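PDB 6A8M: FACT complex subunit SPT16 from Ashbya gossypii, which probably acts within the FACT complex as a histone chaperone that reorganizes nucleosomes during transcription, DNA replication and DNA repair. Local coordinates for residues K194-E202 with N221-L232. Residues are numbered along the deposited sequence; the frame is centred on the assembly and turned at random.
Sequences KFMNLLSDE and NVENEIDKSRFL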
loop_
_atom_site.group_PDB
_atom_site.type_symbol
_atom_site.label_atom_id
_atom_site.label_comp_id
_atom_site.label_asym_id
_atom_site.label_seq_id
_atom_site.Cartn_x
_atom_site.Cartn_y
_atom_site.Cartn_z
ATOM N N LYS A 194 -15.562 -3.734 7.715
ATOM C CA LYS A 194 -16.003 -4.253 9.010
ATOM C C LYS A 194 -15.482 -3.397 10.151
ATOM O O LYS A 194 -16.194 -3.162 11.132
ATOM C CB LYS A 194 -15.523 -5.685 9.215
ATOM C CG LYS A 194 -16.138 -6.683 8.274
ATOM C CD LYS A 194 -17.632 -6.692 8.437
ATOM C CE LYS A 194 -18.185 -8.001 7.991
ATOM N NZ LYS A 194 -19.635 -8.064 8.323
ATOM N N PHE A 195 -14.226 -2.980 10.061
ATOM C CA PHE A 195 -13.639 -2.159 11.112
ATOM C C PHE A 195 -14.175 -0.733 11.090
ATOM O O PHE A 195 -14.326 -0.123 12.158
ATOM C CB PHE A 195 -12.111 -2.219 11.014
ATOM C CG PHE A 195 -11.568 -3.515 11.540
ATOM C CD1 PHE A 195 -11.468 -3.711 12.909
ATOM C CD2 PHE A 195 -11.257 -4.556 10.691
ATOM C CE1 PHE A 195 -11.033 -4.930 13.428
ATOM C CE2 PHE A 195 -10.821 -5.769 11.198
ATOM C CZ PHE A 195 -10.705 -5.955 12.563
ATOM N N MET A 196 -14.489 -0.181 9.910
ATOM C CA MET A 196 -15.168 1.117 9.907
ATOM C C MET A 196 -16.533 1.015 10.587
ATOM O O MET A 196 -16.936 1.923 11.335
ATOM C CB MET A 196 -15.302 1.662 8.476
ATOM C CG MET A 196 -15.904 3.079 8.407
ATOM S SD MET A 196 -15.019 4.318 9.395
ATOM C CE MET A 196 -13.568 4.577 8.384
ATOM N N ASN A 197 -17.254 -0.091 10.359
ATOM C CA ASN A 197 -18.517 -0.300 11.063
ATOM C C ASN A 197 -18.312 -0.316 12.573
ATOM O O ASN A 197 -19.087 0.295 13.318
ATOM C CB ASN A 197 -19.186 -1.598 10.626
ATOM C CG ASN A 197 -20.475 -1.846 11.403
ATOM O OD1 ASN A 197 -21.435 -1.096 11.253
ATOM N ND2 ASN A 197 -20.479 -2.854 12.281
ATOM N N LEU A 198 -17.293 -1.050 13.043
ATOM C CA LEU A 198 -17.012 -1.110 14.476
ATOM C C LEU A 198 -16.659 0.263 14.999
ATOM O O LEU A 198 -17.067 0.645 16.100
ATOM C CB LEU A 198 -15.847 -2.051 14.762
ATOM C CG LEU A 198 -16.039 -3.552 14.760
ATOM C CD1 LEU A 198 -14.687 -4.173 15.034
ATOM C CD2 LEU A 198 -17.064 -3.976 15.815
ATOM N N LEU A 199 -15.885 1.007 14.211
ATOM C CA LEU A 199 -15.490 2.348 14.597
ATOM C C LEU A 199 -16.708 3.238 14.758
ATOM O O LEU A 199 -16.821 3.982 15.735
ATOM C CB LEU A 199 -14.543 2.925 13.553
ATOM C CG LEU A 199 -13.838 4.210 13.950
ATOM C CD1 LEU A 199 -12.520 4.267 13.186
ATOM C CD2 LEU A 199 -14.693 5.437 13.630
ATOM N N SER A 200 -17.611 3.211 13.782
ATOM C CA SER A 200 -18.795 4.058 13.886
ATOM C C SER A 200 -19.585 3.735 15.153
ATOM O O SER A 200 -19.996 4.641 15.881
ATOM C CB SER A 200 -19.674 3.903 12.648
ATOM O OG SER A 200 -20.888 4.635 12.816
ATOM N N ASP A 201 -19.808 2.444 15.433
ATOM C CA ASP A 201 -20.589 2.063 16.611
ATOM C C ASP A 201 -19.947 2.571 17.894
ATOM O O ASP A 201 -20.648 3.042 18.799
ATOM C CB ASP A 201 -20.751 0.545 16.683
ATOM C CG ASP A 201 -21.739 0.022 15.677
ATOM O OD1 ASP A 201 -22.387 0.852 14.999
ATOM O OD2 ASP A 201 -21.864 -1.216 15.559
ATOM N N GLU A 202 -18.620 2.461 17.998
ATOM C CA GLU A 202 -17.913 2.931 19.188
ATOM C C GLU A 202 -17.952 4.450 19.293
ATOM O O GLU A 202 -18.119 5.005 20.387
ATOM C CB GLU A 202 -16.467 2.450 19.166
ATOM C CG GLU A 202 -16.265 1.018 19.604
ATOM C CD GLU A 202 -15.128 0.881 20.612
ATOM O OE1 GLU A 202 -14.768 1.897 21.257
ATOM O OE2 GLU A 202 -14.597 -0.247 20.760
ATOM N N ASN A 221 -8.784 1.847 20.799
ATOM C CA ASN A 221 -9.753 0.812 21.149
ATOM C C ASN A 221 -10.125 -0.018 19.925
ATOM O O ASN A 221 -10.123 -1.257 19.965
ATOM C CB ASN A 221 -11.005 1.450 21.747
ATOM C CG ASN A 221 -10.767 2.031 23.125
ATOM O OD1 ASN A 221 -9.711 1.828 23.718
ATOM N ND2 ASN A 221 -11.759 2.742 23.647
ATOM N N VAL A 222 -10.462 0.663 18.831
ATOM C CA VAL A 222 -10.787 -0.006 17.573
ATOM C C VAL A 222 -9.602 -0.820 17.078
ATOM O O VAL A 222 -9.756 -1.978 16.670
ATOM C CB VAL A 222 -11.221 1.028 16.525
ATOM C CG1 VAL A 222 -11.340 0.369 15.163
ATOM C CG2 VAL A 222 -12.527 1.677 16.946
ATOM N N GLU A 223 -8.402 -0.219 17.099
ATOM C CA GLU A 223 -7.199 -0.882 16.601
ATOM C C GLU A 223 -6.978 -2.236 17.273
ATOM O O GLU A 223 -6.599 -3.212 16.618
ATOM C CB GLU A 223 -5.984 0.050 16.786
ATOM C CG GLU A 223 -4.686 -0.481 16.218
ATOM C CD GLU A 223 -3.599 0.587 16.136
ATOM O OE1 GLU A 223 -2.470 0.284 15.680
ATOM O OE2 GLU A 223 -3.874 1.731 16.546
ATOM N N ASN A 224 -7.209 -2.323 18.575
ATOM C CA ASN A 224 -6.949 -3.564 19.284
ATOM C C ASN A 224 -8.002 -4.630 19.016
ATOM O O ASN A 224 -7.783 -5.795 19.364
ATOM C CB ASN A 224 -6.842 -3.275 20.784
ATOM C CG ASN A 224 -5.616 -2.418 21.114
ATOM O OD1 ASN A 224 -5.727 -1.311 21.648
ATOM N ND2 ASN A 224 -4.445 -2.936 20.797
ATOM N N GLU A 225 -9.120 -4.262 18.384
ATOM C CA GLU A 225 -10.145 -5.250 18.062
ATOM C C GLU A 225 -9.641 -6.308 17.086
ATOM O O GLU A 225 -10.166 -7.426 17.084
ATOM C CB GLU A 225 -11.377 -4.546 17.483
ATOM C CG GLU A 225 -12.075 -3.619 18.466
ATOM C CD GLU A 225 -12.970 -4.370 19.418
ATOM O OE1 GLU A 225 -13.674 -5.288 18.954
ATOM O OE2 GLU A 225 -12.967 -4.050 20.628
ATOM N N ILE A 226 -8.628 -5.992 16.274
ATOM C CA ILE A 226 -8.139 -6.949 15.279
ATOM C C ILE A 226 -7.462 -8.132 15.939
ATOM O O ILE A 226 -7.278 -9.171 15.301
ATOM C CB ILE A 226 -7.169 -6.274 14.290
ATOM C CG1 ILE A 226 -7.068 -7.072 12.967
ATOM C CG2 ILE A 226 -5.804 -6.080 14.922
ATOM C CD1 ILE A 226 -6.482 -6.253 11.831
ATOM N N ASP A 227 -7.085 -8.028 17.202
ATOM C CA ASP A 227 -6.427 -9.176 17.807
ATOM C C ASP A 227 -7.406 -10.147 18.454
ATOM O O ASP A 227 -6.969 -11.128 19.069
ATOM C CB ASP A 227 -5.367 -8.714 18.805
ATOM C CG ASP A 227 -4.191 -8.022 18.107
ATOM O OD1 ASP A 227 -3.768 -8.461 17.008
ATOM O OD2 ASP A 227 -3.702 -7.027 18.646
ATOM N N LYS A 228 -8.707 -9.903 18.324
ATOM C CA LYS A 228 -9.741 -10.829 18.787
ATOM C C LYS A 228 -9.912 -11.882 17.702
ATOM O O LYS A 228 -10.740 -11.744 16.802
ATOM C CB LYS A 228 -11.043 -10.088 19.052
ATOM C CG LYS A 228 -11.008 -9.058 20.174
ATOM C CD LYS A 228 -12.331 -8.311 20.218
ATOM C CE LYS A 228 -12.345 -7.256 21.301
ATOM N NZ LYS A 228 -11.745 -7.781 22.548
ATOM N N SER A 229 -9.077 -12.926 17.763
ATOM C CA SER A 229 -9.043 -13.939 16.709
ATOM C C SER A 229 -10.396 -14.617 16.522
ATOM O O SER A 229 -10.757 -14.989 15.400
ATOM C CB SER A 229 -7.991 -15.003 17.030
ATOM O OG SER A 229 -6.683 -14.478 16.910
ATOM N N ARG A 230 -11.151 -14.795 17.599
ATOM C CA ARG A 230 -12.437 -15.481 17.472
ATOM C C ARG A 230 -13.467 -14.609 16.764
ATOM O O ARG A 230 -14.337 -15.127 16.053
ATOM C CB ARG A 230 -12.938 -15.917 18.842
ATOM C CG ARG A 230 -12.034 -16.967 19.452
ATOM C CD ARG A 230 -12.246 -17.059 20.912
ATOM N NE ARG A 230 -11.133 -17.755 21.542
ATOM C CZ ARG A 230 -11.056 -19.074 21.671
ATOM N NH1 ARG A 230 -12.041 -19.847 21.223
ATOM N NH2 ARG A 230 -10.000 -19.619 22.270
ATOM N N PHE A 231 -13.367 -13.292 16.930
ATOM C CA PHE A 231 -14.146 -12.374 16.117
ATOM C C PHE A 231 -13.743 -12.476 14.656
ATOM O O PHE A 231 -14.603 -12.511 13.771
ATOM C CB PHE A 231 -13.949 -10.949 16.629
ATOM C CG PHE A 231 -14.225 -9.889 15.606
ATOM C CD1 PHE A 231 -15.523 -9.656 15.176
ATOM C CD2 PHE A 231 -13.205 -9.102 15.101
ATOM C CE1 PHE A 231 -15.783 -8.671 14.232
ATOM C CE2 PHE A 231 -13.473 -8.115 14.155
ATOM C CZ PHE A 231 -14.765 -7.911 13.738
ATOM N N LEU A 232 -12.433 -12.533 14.386
ATOM C CA LEU A 232 -11.961 -12.623 13.010
ATOM C C LEU A 232 -12.418 -13.919 12.349
ATOM O O LEU A 232 -12.803 -13.912 11.177
ATOM C CB LEU A 232 -10.442 -12.513 12.952
ATOM C CG LEU A 232 -9.742 -11.207 13.321
ATOM C CD1 LEU A 232 -8.262 -11.351 12.973
ATOM C CD2 LEU A 232 -10.350 -10.036 12.590
#
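Phe195 and Phe231 form an offset edge-to-face pair in the peptidase M24-like part of the Spt16 N-terminal domain. Here the long helix 179-208 packs against residues 221-232, which run from helix 215-224 into helix 229-233. The edge of Phe231 is turned toward the face of Phe195 but is offset, so that Phe231 CE2 comes nearest Phe195 CZ. The planes are 86° apart and the ring centroids 5.9 Å apart. The remaining contacts of Phe195 are mostly apolar. Its CZ lies 3.8 Å from Ile226 CG1. Leu232 CD2 and Glu225 CB sit at the ring edge, near its plane. Trp256 adds a second edge-to-face partner, and Ile293 of strand 285-295 also touches the Phe195 side chain. Cutting Phe195 back to an alanine is likely to open a gap between Ile226, Phe231 and Leu232 and leave Phe231 without this aromatic partner. Leu198 CD1 reaches Phe231 CZ at 4.0 Å and also touches Glu225 CB. Further along, Val222 packs against Leu199 at about a right angle. With CG2 anti to the carbonyl carbon, Val222 sets this methyl 3.8 Å from Leu199 CA. Glu202 and Glu225 are like charges, which may raise their proton affinity. Their carboxylates are turned 77° apart, with Glu202 OE2 4.1 Å from Glu225 OE2.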